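Local coordinates for JamJ (Lyngbya majuscula, PDB 5DOZ), which acts as an enoyl reductase of a polyketide synthase, binding NADPH and probably taking part in the formation of a cyclopropane ring, at residues E181-T186 / N212-L217; V158-A163 / Q173-W178; K238-L243 / S268-F273. One frame throughout, in Å; residues are numbered along the deposited sequence.

Contact 1 of 3, residues E181-T186 / N212-L217; sequences EVFATT and NEIREL. With NDP (NADPH dihydro-nicotinamide-adenine-dinucleotide phosphate), chain E.
Phe183 meets Ile214 and Leu217 along one side of its ring, and this small apolar patch joins strand 181-186 to helix 210-218. The inner half is buried on both sides: the side chains of Phe183 and Ile214 cross at a slant, with Ile214 CG1 4.1 Å from Phe183 CD2. The phenyl group reaches the helix because its CG is anti to the carbonyl carbon (chi1 -71°). Met203 and Leu159 add further apolar contacts to Ile214, while His201 stacks with the phenyl ring. The outer half borders solvent, although its distance is nearly the same. Here the exposed Leu217, with less of its surface in the contact than Ile214, lays CB at the ring edge, 4.2 Å from Phe183 CE2, the two side chains sliding past each other in opposite directions. No hydrogen bond spans the interface, which buries 143 Å² in all. Its setting is the Rossmann fold: strand 181-186 lies between strands 157-160 and 201-204 in the six-stranded parallel sheet, and the helix follows strand 201-204 on the way back to the sheet. The far end of the same strand carries a quite different task. With chi1 at -170° the hydroxyl of Thr186 swings opposite the backbone N, toward the phosphate on the adenosine ribose. Thr186 OG1 donates a hydrogen bond to NDP O2X, modelled at 2.5 Å, a length that is doubtful; the bond is consistent with recognition of the 2'-phosphate that distinguishes NADPH from NADH. Facing outward on the helix, Arg215 NE and Glu216 OE2 form a salt bridge at 3.3 Å by charge alone, since the carboxylate oxygen sits above the guanidinium plane, toward its rim, with no N-H directed at it.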
loop_
_atom_site.group_PDB
_atom_site.type_symbol
_atom_site.label_atom_id
_atom_site.label_comp_id
_atom_site.label_asym_id
_atom_site.label_seq_id
_atom_site.Cartn_x
_atom_site.Cartn_y
_atom_site.Cartn_z
ATOM N N GLU A 181 -11.837 17.909 0.970
ATOM C CA GLU A 181 -13.181 17.405 0.710
ATOM C C GLU A 181 -13.088 16.128 -0.126
ATOM O O GLU A 181 -12.703 16.175 -1.292
ATOM C CB GLU A 181 -14.009 18.476 -0.018
ATOM C CG GLU A 181 -15.504 18.187 -0.068
ATOM C CD GLU A 181 -16.304 19.260 -0.785
ATOM O OE1 GLU A 181 -16.107 20.464 -0.500
ATOM O OE2 GLU A 181 -17.154 18.894 -1.627
ATOM N N VAL A 182 -13.444 14.994 0.480
ATOM C CA VAL A 182 -13.292 13.680 -0.146
ATOM C C VAL A 182 -14.459 13.304 -1.063
ATOM O O VAL A 182 -15.630 13.445 -0.700
ATOM C CB VAL A 182 -13.080 12.567 0.913
ATOM C CG1 VAL A 182 -13.007 11.189 0.262
ATOM C CG2 VAL A 182 -11.820 12.825 1.719
ATOM N N PHE A 183 -14.108 12.830 -2.258
ATOM C CA PHE A 183 -15.043 12.199 -3.184
ATOM C C PHE A 183 -14.598 10.746 -3.352
ATOM O O PHE A 183 -13.497 10.475 -3.837
ATOM C CB PHE A 183 -15.033 12.930 -4.532
ATOM C CG PHE A 183 -15.667 14.302 -4.496
ATOM C CD1 PHE A 183 -15.117 15.329 -3.732
ATOM C CD2 PHE A 183 -16.811 14.571 -5.244
ATOM C CE1 PHE A 183 -15.700 16.587 -3.704
ATOM C CE2 PHE A 183 -17.399 15.834 -5.223
ATOM C CZ PHE A 183 -16.843 16.842 -4.449
ATOM N N ALA A 184 -15.434 9.806 -2.927
ATOM C CA ALA A 184 -15.045 8.396 -2.945
ATOM C C ALA A 184 -15.842 7.574 -3.953
ATOM O O ALA A 184 -16.988 7.893 -4.261
ATOM C CB ALA A 184 -15.160 7.795 -1.550
ATOM N N THR A 185 -15.205 6.542 -4.495
ATOM C CA THR A 185 -15.898 5.533 -5.287
ATOM C C THR A 185 -15.597 4.161 -4.698
ATOM O O THR A 185 -14.484 3.907 -4.251
ATOM C CB THR A 185 -15.482 5.543 -6.776
ATOM O OG1 THR A 185 -14.109 5.147 -6.899
ATOM C CG2 THR A 185 -15.700 6.914 -7.410
ATOM N N THR A 186 -16.602 3.290 -4.703
ATOM C CA THR A 186 -16.479 1.929 -4.190
ATOM C C THR A 186 -17.536 1.028 -4.849
ATOM O O THR A 186 -18.395 1.511 -5.588
ATOM C CB THR A 186 -16.585 1.887 -2.642
ATOM O OG1 THR A 186 -16.236 0.584 -2.165
ATOM C CG2 THR A 186 -17.989 2.233 -2.166
ATOM N N ASN A 212 -19.298 12.150 -14.784
ATOM C CA ASN A 212 -20.456 13.024 -14.941
ATOM C C ASN A 212 -21.040 13.478 -13.610
ATOM O O ASN A 212 -21.427 14.640 -13.462
ATOM C CB ASN A 212 -21.529 12.351 -15.800
ATOM C CG ASN A 212 -21.141 12.276 -17.263
ATOM O OD1 ASN A 212 -20.239 12.987 -17.723
ATOM N ND2 ASN A 212 -21.824 11.418 -18.009
ATOM N N GLU A 213 -21.084 12.558 -12.647
ATOM C CA GLU A 213 -21.556 12.847 -11.294
ATOM C C GLU A 213 -20.679 13.902 -10.618
ATOM O O GLU A 213 -21.184 14.823 -9.975
ATOM C CB GLU A 213 -21.601 11.559 -10.461
ATOM C CG GLU A 213 -22.625 10.539 -10.951
ATOM C CD GLU A 213 -22.398 9.132 -10.409
ATOM O OE1 GLU A 213 -21.255 8.799 -10.028
ATOM O OE2 GLU A 213 -23.368 8.346 -10.373
ATOM N N ILE A 214 -19.366 13.776 -10.780
ATOM C CA ILE A 214 -18.433 14.733 -10.189
ATOM C C ILE A 214 -18.587 16.129 -10.809
ATOM O O ILE A 214 -18.640 17.125 -10.086
ATOM C CB ILE A 214 -16.976 14.213 -10.206
ATOM C CG1 ILE A 214 -16.800 13.159 -9.102
ATOM C CG2 ILE A 214 -15.985 15.360 -10.039
ATOM C CD1 ILE A 214 -15.421 12.533 -8.999
ATOM N N ARG A 215 -18.693 16.186 -12.137
ATOM C CA ARG A 215 -18.910 17.449 -12.851
ATOM C C ARG A 215 -20.099 18.240 -12.282
ATOM O O ARG A 215 -20.001 19.452 -12.072
ATOM C CB ARG A 215 -19.091 17.208 -14.359
ATOM C CG ARG A 215 -19.264 18.481 -15.184
ATOM C CD ARG A 215 -19.177 18.217 -16.682
ATOM N NE ARG A 215 -20.452 17.786 -17.263
ATOM C CZ ARG A 215 -21.275 18.575 -17.954
ATOM N NH1 ARG A 215 -20.974 19.854 -18.157
ATOM N NH2 ARG A 215 -22.407 18.087 -18.446
ATOM N N GLU A 216 -21.202 17.541 -12.020
ATOM C CA GLU A 216 -22.427 18.168 -11.518
ATOM C C GLU A 216 -22.325 18.616 -10.061
ATOM O O GLU A 216 -22.768 19.711 -9.714
ATOM C CB GLU A 216 -23.637 17.248 -11.727
ATOM C CG GLU A 216 -23.890 16.881 -13.185
ATOM C CD GLU A 216 -23.746 18.069 -14.126
ATOM O OE1 GLU A 216 -24.564 19.008 -14.038
ATOM O OE2 GLU A 216 -22.812 18.060 -14.958
ATOM N N LEU A 217 -21.729 17.776 -9.220
ATOM C CA LEU A 217 -21.504 18.109 -7.812
ATOM C C LEU A 217 -20.500 19.252 -7.609
ATOM O O LEU A 217 -20.372 19.777 -6.501
ATOM C CB LEU A 217 -21.039 16.870 -7.033
ATOM C CG LEU A 217 -22.040 15.733 -6.790
ATOM C CD1 LEU A 217 -21.319 14.427 -6.477
ATOM C CD2 LEU A 217 -23.032 16.084 -5.688
HETATM P PA NDP E . -6.534 -3.686 -2.431
HETATM O O1A NDP E . -6.635 -5.082 -3.015
HETATM O O2A NDP E . -6.774 -3.460 -0.963
HETATM O O5B NDP E . -7.570 -2.734 -3.210
HETATM C C5B NDP E . -8.145 -3.098 -4.460
HETATM C C4B NDP E . -9.497 -2.409 -4.537
HETATM O O4B NDP E . -9.825 -2.178 -5.911
HETATM C C3B NDP E . -10.631 -3.249 -3.959
HETATM O O3B NDP E . -10.914 -2.917 -2.596
HETATM C C2B NDP E . -11.813 -2.863 -4.810
HETATM O O2B NDP E . -12.532 -1.845 -4.130
HETATM C C1B NDP E . -11.238 -2.244 -6.072
HETATM N N9A NDP E . -11.550 -3.058 -7.262
HETATM C C8A NDP E . -11.470 -4.394 -7.361
HETATM N N7A NDP E . -11.827 -4.799 -8.600
HETATM C C5A NDP E . -12.141 -3.699 -9.312
HETATM C C6A NDP E . -12.595 -3.401 -10.689
HETATM N N6A NDP E . -12.788 -4.394 -11.584
HETATM N N1A NDP E . -12.809 -2.103 -11.024
HETATM C C2A NDP E . -12.621 -1.096 -10.150
HETATM N N3A NDP E . -12.209 -1.302 -8.886
HETATM C C4A NDP E . -11.956 -2.554 -8.422
HETATM O O3 NDP E . -5.125 -3.047 -2.877
HETATM P PN NDP E . -4.391 -1.774 -2.219
HETATM O O1N NDP E . -5.404 -0.794 -1.709
HETATM O O2N NDP E . -3.312 -2.269 -1.297
HETATM O O5D NDP E . -3.663 -1.098 -3.489
HETATM C C5D NDP E . -4.400 -0.662 -4.639
HETATM C C4D NDP E . -3.492 -0.615 -5.869
HETATM O O4D NDP E . -2.332 0.184 -5.621
HETATM C C3D NDP E . -2.968 -1.982 -6.260
HETATM O O3D NDP E . -2.961 -2.040 -7.685
HETATM C C2D NDP E . -1.551 -2.017 -5.717
HETATM O O2D NDP E . -0.680 -2.919 -6.414
HETATM C C1D NDP E . -1.133 -0.563 -5.843
HETATM N N1N NDP E . -0.118 -0.180 -4.862
HETATM C C2N NDP E . 0.937 0.524 -5.294
HETATM C C3N NDP E . 1.799 1.164 -4.411
HETATM C C7N NDP E . 2.813 2.140 -4.939
HETATM O O7N NDP E . 3.854 2.343 -4.335
HETATM N N7N NDP E . 2.549 2.779 -6.075
HETATM C C4N NDP E . 1.806 0.764 -2.950
HETATM C C5N NDP E . 0.556 0.099 -2.589
HETATM C C6N NDP E . -0.307 -0.423 -3.551
HETATM P P2B NDP E . -14.072 -1.567 -4.451
HETATM O O1X NDP E . -14.767 -2.883 -4.187
HETATM O O2X NDP E . -14.395 -0.477 -3.477
HETATM O O3X NDP E . -14.091 -1.128 -5.895
#

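Contact 2 of 3, residues V158-A163 / Q173-W178; sequences VLIHAA and QLAQFW. With NDP (NADPH dihydro-nicotinamide-adenine-dinucleotide phosphate), chain E.
The methyl group of Ala175 is directed at strand 157-160 and settles against two branched side chains, Val158 and Ile160, which leave the strand on the same face two residues apart. Val158 supplies the nearer touch, CG1 lying 3.8 Å from Ala175 CB. Its rotation (chi1 60°) lodges CG1 between the backbone N and the carbonyl carbon, and this places CG1 against the helix while CG2, anti to N, makes no contact with Ala175. Ile160 reaches the same methyl less closely, with CD1 at 4.4 Å from Ala175 CB. A chi1 of -57° combined with a nearly extended chi2 of 159° directs CD1, the last carbon of the longer branch, to that methyl. The two strand residues thus meet Ala175 differently, valine through a branch next to its CB and isoleucine through the end of its chain. Val182 of the next strand also touches Ala175. Strand 157-160, helix 166-177 and strand 181-186 form the first beta-alpha-beta crossover of the Rossmann fold. Past the strand, Ala162 takes up a left-handed backbone conformation, and its CB comes 3.4 Å from NDP O4B, against the adenosine ribose. Beside it His161 is fixed at both ring nitrogens, ND1 by Thr185 and NE2 by Asn239. Between strand and helix the chemistry is entirely that of hydrocarbon surfaces: with no polar bond to set direction, the spacing probably rests on shape alone, and the small methyl is consistent with the close approach of Ala175 CA to Val158 CA, 7.6 Å.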
loop_
_atom_site.group_PDB
_atom_site.type_symbol
_atom_site.label_atom_id
_atom_site.label_comp_id
_atom_site.label_asym_id
_atom_site.label_seq_id
_atom_site.Cartn_x
_atom_site.Cartn_y
_atom_site.Cartn_z
ATOM N N VAL A 158 -10.611 16.203 -3.322
ATOM C CA VAL A 158 -9.824 15.048 -3.742
ATOM C C VAL A 158 -10.720 13.851 -4.065
ATOM O O VAL A 158 -11.649 13.539 -3.318
ATOM C CB VAL A 158 -8.736 14.663 -2.696
ATOM C CG1 VAL A 158 -9.347 14.305 -1.344
ATOM C CG2 VAL A 158 -7.855 13.529 -3.207
ATOM N N LEU A 159 -10.440 13.201 -5.191
ATOM C CA LEU A 159 -11.089 11.939 -5.528
ATOM C C LEU A 159 -10.164 10.766 -5.215
ATOM O O LEU A 159 -9.013 10.731 -5.661
ATOM C CB LEU A 159 -11.524 11.905 -7.001
ATOM C CG LEU A 159 -11.967 10.554 -7.595
ATOM C CD1 LEU A 159 -13.296 10.098 -7.004
ATOM C CD2 LEU A 159 -12.047 10.619 -9.114
ATOM N N ILE A 160 -10.680 9.817 -4.440
ATOM C CA ILE A 160 -9.970 8.576 -4.143
ATOM C C ILE A 160 -10.772 7.393 -4.693
ATOM O O ILE A 160 -11.889 7.127 -4.233
ATOM C CB ILE A 160 -9.726 8.398 -2.625
ATOM C CG1 ILE A 160 -8.952 9.597 -2.053
ATOM C CG2 ILE A 160 -8.973 7.097 -2.352
ATOM C CD1 ILE A 160 -9.101 9.778 -0.554
ATOM N N HIS A 161 -10.195 6.694 -5.672
ATOM C CA HIS A 161 -10.834 5.533 -6.300
ATOM C C HIS A 161 -10.678 4.253 -5.481
ATOM O O HIS A 161 -9.707 4.096 -4.742
ATOM C CB HIS A 161 -10.267 5.304 -7.706
ATOM C CG HIS A 161 -10.978 6.067 -8.781
ATOM N ND1 HIS A 161 -12.352 6.096 -8.889
ATOM C CD2 HIS A 161 -10.504 6.799 -9.819
ATOM C CE1 HIS A 161 -12.694 6.832 -9.932
ATOM N NE2 HIS A 161 -11.593 7.270 -10.514
ATOM N N ALA A 162 -11.632 3.332 -5.625
ATOM C CA ALA A 162 -11.542 2.012 -4.982
ATOM C C ALA A 162 -11.135 2.160 -3.507
ATOM O O ALA A 162 -10.205 1.505 -3.017
ATOM C CB ALA A 162 -10.557 1.131 -5.741
ATOM N N ALA A 163 -11.867 3.029 -2.813
ATOM C CA ALA A 163 -11.445 3.573 -1.523
ATOM C C ALA A 163 -11.696 2.639 -0.337
ATOM O O ALA A 163 -11.435 3.001 0.811
ATOM C CB ALA A 163 -12.101 4.934 -1.303
ATOM N N GLN A 173 -8.506 8.662 5.484
ATOM C CA GLN A 173 -8.101 9.204 6.786
ATOM C C GLN A 173 -7.206 10.433 6.665
ATOM O O GLN A 173 -7.404 11.413 7.371
ATOM C CB GLN A 173 -7.392 8.143 7.628
ATOM C CG GLN A 173 -8.331 7.171 8.319
ATOM C CD GLN A 173 -7.654 6.423 9.452
ATOM O OE1 GLN A 173 -7.240 7.023 10.443
ATOM N NE2 GLN A 173 -7.545 5.104 9.314
ATOM N N LEU A 174 -6.223 10.375 5.772
ATOM C CA LEU A 174 -5.301 11.493 5.598
ATOM C C LEU A 174 -5.991 12.727 5.027
ATOM O O LEU A 174 -5.846 13.825 5.564
ATOM C CB LEU A 174 -4.085 11.085 4.758
ATOM C CG LEU A 174 -3.074 10.160 5.451
ATOM C CD1 LEU A 174 -1.939 9.813 4.504
ATOM C CD2 LEU A 174 -2.518 10.789 6.723
ATOM N N ALA A 175 -6.762 12.540 3.959
ATOM C CA ALA A 175 -7.441 13.657 3.302
ATOM C C ALA A 175 -8.390 14.404 4.244
ATOM O O ALA A 175 -8.402 15.641 4.257
ATOM C CB ALA A 175 -8.176 13.186 2.057
ATOM N N GLN A 176 -9.167 13.657 5.028
ATOM C CA GLN A 176 -10.125 14.249 5.972
ATOM C C GLN A 176 -9.427 14.989 7.114
ATOM O O GLN A 176 -9.826 16.101 7.469
ATOM C CB GLN A 176 -11.078 13.184 6.534
ATOM C CG GLN A 176 -12.043 12.607 5.506
ATOM C CD GLN A 176 -13.056 11.657 6.117
ATOM O OE1 GLN A 176 -12.709 10.781 6.915
ATOM N NE2 GLN A 176 -14.316 11.819 5.738
ATOM N N PHE A 177 -8.380 14.376 7.671
ATOM C CA PHE A 177 -7.589 14.999 8.736
ATOM C C PHE A 177 -6.861 16.253 8.245
ATOM O O PHE A 177 -6.568 17.156 9.031
ATOM C CB PHE A 177 -6.601 13.989 9.340
ATOM C CG PHE A 177 -5.713 14.561 10.416
ATOM C CD1 PHE A 177 -6.258 15.152 11.555
ATOM C CD2 PHE A 177 -4.328 14.486 10.300
ATOM C CE1 PHE A 177 -5.438 15.675 12.545
ATOM C CE2 PHE A 177 -3.501 15.003 11.288
ATOM C CZ PHE A 177 -4.055 15.598 12.413
ATOM N N TRP A 178 -6.581 16.308 6.944
ATOM C CA TRP A 178 -5.955 17.486 6.351
ATOM C C TRP A 178 -6.971 18.530 5.866
ATOM O O TRP A 178 -6.594 19.557 5.302
ATOM C CB TRP A 178 -4.946 17.094 5.264
ATOM C CG TRP A 178 -3.741 16.356 5.817
ATOM C CD1 TRP A 178 -3.266 16.409 7.100
ATOM C CD2 TRP A 178 -2.862 15.472 5.103
ATOM N NE1 TRP A 178 -2.157 15.606 7.232
ATOM C CE2 TRP A 178 -1.883 15.022 6.022
ATOM C CE3 TRP A 178 -2.806 15.015 3.780
ATOM C CZ2 TRP A 178 -0.860 14.135 5.658
ATOM C CZ3 TRP A 178 -1.789 14.136 3.417
ATOM C CH2 TRP A 178 -0.832 13.705 4.353
HETATM P PA NDP E . -6.534 -3.686 -2.431
HETATM O O1A NDP E . -6.635 -5.082 -3.015
HETATM O O2A NDP E . -6.774 -3.460 -0.963
HETATM O O5B NDP E . -7.570 -2.734 -3.210
HETATM C C5B NDP E . -8.145 -3.098 -4.460
HETATM C C4B NDP E . -9.497 -2.409 -4.537
HETATM O O4B NDP E . -9.825 -2.178 -5.911
HETATM C C3B NDP E . -10.631 -3.249 -3.959
HETATM O O3B NDP E . -10.914 -2.917 -2.596
HETATM C C2B NDP E . -11.813 -2.863 -4.810
HETATM O O2B NDP E . -12.532 -1.845 -4.130
HETATM C C1B NDP E . -11.238 -2.244 -6.072
HETATM N N9A NDP E . -11.550 -3.058 -7.262
HETATM C C8A NDP E . -11.470 -4.394 -7.361
HETATM N N7A NDP E . -11.827 -4.799 -8.600
HETATM C C5A NDP E . -12.141 -3.699 -9.312
HETATM C C6A NDP E . -12.595 -3.401 -10.689
HETATM N N6A NDP E . -12.788 -4.394 -11.584
HETATM N N1A NDP E . -12.809 -2.103 -11.024
HETATM C C2A NDP E . -12.621 -1.096 -10.150
HETATM N N3A NDP E . -12.209 -1.302 -8.886
HETATM C C4A NDP E . -11.956 -2.554 -8.422
HETATM O O3 NDP E . -5.125 -3.047 -2.877
HETATM P PN NDP E . -4.391 -1.774 -2.219
HETATM O O1N NDP E . -5.404 -0.794 -1.709
HETATM O O2N NDP E . -3.312 -2.269 -1.297
HETATM O O5D NDP E . -3.663 -1.098 -3.489
HETATM C C5D NDP E . -4.400 -0.662 -4.639
HETATM C C4D NDP E . -3.492 -0.615 -5.869
HETATM O O4D NDP E . -2.332 0.184 -5.621
HETATM C C3D NDP E . -2.968 -1.982 -6.260
HETATM O O3D NDP E . -2.961 -2.040 -7.685
HETATM C C2D NDP E . -1.551 -2.017 -5.717
HETATM O O2D NDP E . -0.680 -2.919 -6.414
HETATM C C1D NDP E . -1.133 -0.563 -5.843
HETATM N N1N NDP E . -0.118 -0.180 -4.862
HETATM C C2N NDP E . 0.937 0.524 -5.294
HETATM C C3N NDP E . 1.799 1.164 -4.411
HETATM C C7N NDP E . 2.813 2.140 -4.939
HETATM O O7N NDP E . 3.854 2.343 -4.335
HETATM N N7N NDP E . 2.549 2.779 -6.075
HETATM C C4N NDP E . 1.806 0.764 -2.950
HETATM C C5N NDP E . 0.556 0.099 -2.589
HETATM C C6N NDP E . -0.307 -0.423 -3.551
HETATM P P2B NDP E . -14.072 -1.567 -4.451
HETATM O O1X NDP E . -14.767 -2.883 -4.187
HETATM O O2X NDP E . -14.395 -0.477 -3.477
HETATM O O3X NDP E . -14.091 -1.128 -5.895
#

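Contact 3 of 3, residues K238-L243 / S268-F273; sequences KNLDVL and SDIKYF
A buried apolar contact of Ile270 with Leu240 and Leu243 fastens the edge of the Rossmann sheet to one of its covering helices. Leu240 belongs to helix 235-242, the connection in the beta-alpha-beta crossover between strands 223-228 and 247-251; Leu243 comes directly after this helix, and Ile270 immediately precedes strand 271-274, the outermost on this side of the parallel sheet within the chain. Ile270 does its work with both branches. Turned so that CG1 sits between the backbone N and the carbonyl carbon (chi1 55°), it extends CD1 to both leucines, while CG2 touches Leu243 alone, 4.0 Å from Leu243 CG. The isoleucine meets the Leu240 side chain at about a right angle and that of Leu243 more obliquely. Tyr249 of strand 247-251 touches both leucines, and Trp258 packs on Leu240. Polar anchors hold the adjoining backbone: Asp269 OD2 forms a salt bridge with Arg267 and accepts a hydrogen bond from the backbone N of Glu246, while another nitrogen of Arg267 bonds to Leu243 O. Replacing Ile270 with alanine would remove both branches and would probably leave a gap beside the two leucines, with their methyl ends freer to turn and the edge strand less firmly seated. Together the two segments bury 125 Å², without any hydrogen bond between them. The two leucines converge on a single methyl group: Ile270 CD1 stands 3.6 Å from Leu240 CD2 and 3.9 Å from Leu243 CD2.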
loop_
_atom_site.group_PDB
_atom_site.type_symbol
_atom_site.label_atom_id
_atom_site.label_comp_id
_atom_site.label_asym_id
_atom_site.label_seq_id
_atom_site.Cartn_x
_atom_site.Cartn_y
_atom_site.Cartn_z
ATOM N N LYS A 238 -11.332 9.348 -18.205
ATOM C CA LYS A 238 -12.406 9.810 -17.327
ATOM C C LYS A 238 -11.859 10.564 -16.119
ATOM O O LYS A 238 -12.443 11.562 -15.694
ATOM C CB LYS A 238 -13.294 8.643 -16.873
ATOM C CG LYS A 238 -14.175 8.044 -17.962
ATOM C CD LYS A 238 -15.091 9.078 -18.609
ATOM C CE LYS A 238 -15.976 8.453 -19.681
ATOM N NZ LYS A 238 -15.204 7.764 -20.755
ATOM N N ASN A 239 -10.741 10.084 -15.574
ATOM C CA ASN A 239 -10.043 10.789 -14.496
ATOM C C ASN A 239 -9.569 12.179 -14.929
ATOM O O ASN A 239 -9.740 13.150 -14.196
ATOM C CB ASN A 239 -8.862 9.966 -13.964
ATOM C CG ASN A 239 -9.299 8.764 -13.139
ATOM O OD1 ASN A 239 -10.405 8.724 -12.606
ATOM N ND2 ASN A 239 -8.420 7.776 -13.033
ATOM N N LEU A 240 -8.982 12.276 -16.120
ATOM C CA LEU A 240 -8.554 13.571 -16.649
ATOM C C LEU A 240 -9.720 14.556 -16.759
ATOM O O LEU A 240 -9.555 15.741 -16.466
ATOM C CB LEU A 240 -7.863 13.422 -18.009
ATOM C CG LEU A 240 -6.583 12.591 -18.117
ATOM C CD1 LEU A 240 -6.045 12.661 -19.535
ATOM C CD2 LEU A 240 -5.518 13.033 -17.128
ATOM N N ASP A 241 -10.891 14.065 -17.168
ATOM C CA ASP A 241 -12.085 14.911 -17.319
ATOM C C ASP A 241 -12.536 15.558 -16.005
ATOM O O ASP A 241 -12.976 16.714 -15.999
ATOM C CB ASP A 241 -13.251 14.124 -17.929
ATOM C CG ASP A 241 -12.952 13.615 -19.332
ATOM O OD1 ASP A 241 -11.870 13.931 -19.880
ATOM O OD2 ASP A 241 -13.810 12.894 -19.888
ATOM N N VAL A 242 -12.425 14.819 -14.900
ATOM C CA VAL A 242 -12.851 15.335 -13.593
ATOM C C VAL A 242 -11.763 16.143 -12.889
ATOM O O VAL A 242 -12.007 16.747 -11.847
ATOM C CB VAL A 242 -13.379 14.224 -12.649
ATOM C CG1 VAL A 242 -14.658 13.626 -13.196
ATOM C CG2 VAL A 242 -12.338 13.139 -12.414
ATOM N N LEU A 243 -10.566 16.152 -13.465
ATOM C CA LEU A 243 -9.435 16.866 -12.890
ATOM C C LEU A 243 -9.534 18.357 -13.235
ATOM O O LEU A 243 -9.666 18.727 -14.408
ATOM C CB LEU A 243 -8.130 16.253 -13.409
ATOM C CG LEU A 243 -6.823 16.261 -12.608
ATOM C CD1 LEU A 243 -7.022 16.039 -11.114
ATOM C CD2 LEU A 243 -5.891 15.201 -13.176
ATOM N N SER A 268 -2.255 19.781 -20.619
ATOM C CA SER A 268 -0.919 20.326 -20.349
ATOM C C SER A 268 -0.810 21.007 -18.983
ATOM O O SER A 268 0.282 21.134 -18.427
ATOM C CB SER A 268 -0.504 21.300 -21.460
ATOM O OG SER A 268 -1.411 22.386 -21.553
ATOM N N ASP A 269 -1.952 21.431 -18.450
ATOM C CA ASP A 269 -2.016 22.182 -17.196
ATOM C C ASP A 269 -1.738 21.339 -15.949
ATOM O O ASP A 269 -1.336 21.869 -14.913
ATOM C CB ASP A 269 -3.400 22.816 -17.058
ATOM C CG ASP A 269 -4.515 21.781 -17.046
ATOM O OD1 ASP A 269 -4.670 21.049 -18.048
ATOM O OD2 ASP A 269 -5.235 21.697 -16.030
ATOM N N ILE A 270 -1.968 20.034 -16.050
ATOM C CA ILE A 270 -1.976 19.167 -14.873
ATOM C C ILE A 270 -0.621 18.562 -14.523
ATOM O O ILE A 270 0.202 18.292 -15.397
ATOM C CB ILE A 270 -3.033 18.047 -14.980
ATOM C CG1 ILE A 270 -2.849 17.240 -16.266
ATOM C CG2 ILE A 270 -4.436 18.630 -14.864
ATOM C CD1 ILE A 270 -3.731 16.014 -16.353
ATOM N N LYS A 271 -0.403 18.363 -13.230
ATOM C CA LYS A 271 0.802 17.712 -12.750
ATOM C C LYS A 271 0.537 16.217 -12.643
ATOM O O LYS A 271 -0.410 15.786 -11.988
ATOM C CB LYS A 271 1.249 18.307 -11.413
ATOM C CG LYS A 271 1.546 19.798 -11.488
ATOM C CD LYS A 271 2.522 20.234 -10.408
ATOM C CE LYS A 271 2.769 21.731 -10.472
ATOM N NZ LYS A 271 3.987 22.113 -9.708
ATOM N N TYR A 272 1.364 15.439 -13.330
ATOM C CA TYR A 272 1.224 13.994 -13.376
ATOM C C TYR A 272 2.239 13.392 -12.418
ATOM O O TYR A 272 3.445 13.622 -12.559
ATOM C CB TYR A 272 1.444 13.500 -14.807
ATOM C CG TYR A 272 1.273 12.013 -15.025
ATOM C CD1 TYR A 272 0.137 11.337 -14.564
ATOM C CD2 TYR A 272 2.236 11.286 -15.720
ATOM C CE1 TYR A 272 -0.019 9.976 -14.773
ATOM C CE2 TYR A 272 2.087 9.928 -15.938
ATOM C CZ TYR A 272 0.959 9.277 -15.463
ATOM O OH TYR A 272 0.816 7.929 -15.681
ATOM N N PHE A 273 1.741 12.645 -11.434
ATOM C CA PHE A 273 2.593 12.002 -10.432
ATOM C C PHE A 273 2.435 10.482 -10.412
ATOM O O PHE A 273 1.713 9.948 -9.565
ATOM C CB PHE A 273 2.309 12.562 -9.037
ATOM C CG PHE A 273 2.807 13.963 -8.830
ATOM C CD1 PHE A 273 4.171 14.225 -8.728
ATOM C CD2 PHE A 273 1.912 15.021 -8.724
ATOM C CE1 PHE A 273 4.629 15.518 -8.527
ATOM C CE2 PHE A 273 2.366 16.315 -8.522
ATOM C CZ PHE A 273 3.723 16.564 -8.426
#

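How the contacts relate
From the N terminus, contact 2 comes first and closes the shortest loop, nine residues between 158-163 and 173-178. Contact 1 then opens at strand 181-186 and closes on helix 210-218 after 25 intervening residues; contact 3 closes a loop of 24 residues between 238-243 and 268-273. The three follow in series, with no nesting or crossing. They share one parallel sheet, in which the strands of contacts 2 and 1 are neighbours: Phe183 N bonds to Val158 O at 2.8 Å. Helix 166-177 covers one face; helices 210-218 and 235-242 share the other, meeting at Ile214 and Val242. Contacts 1 and 2 both reach NADPH.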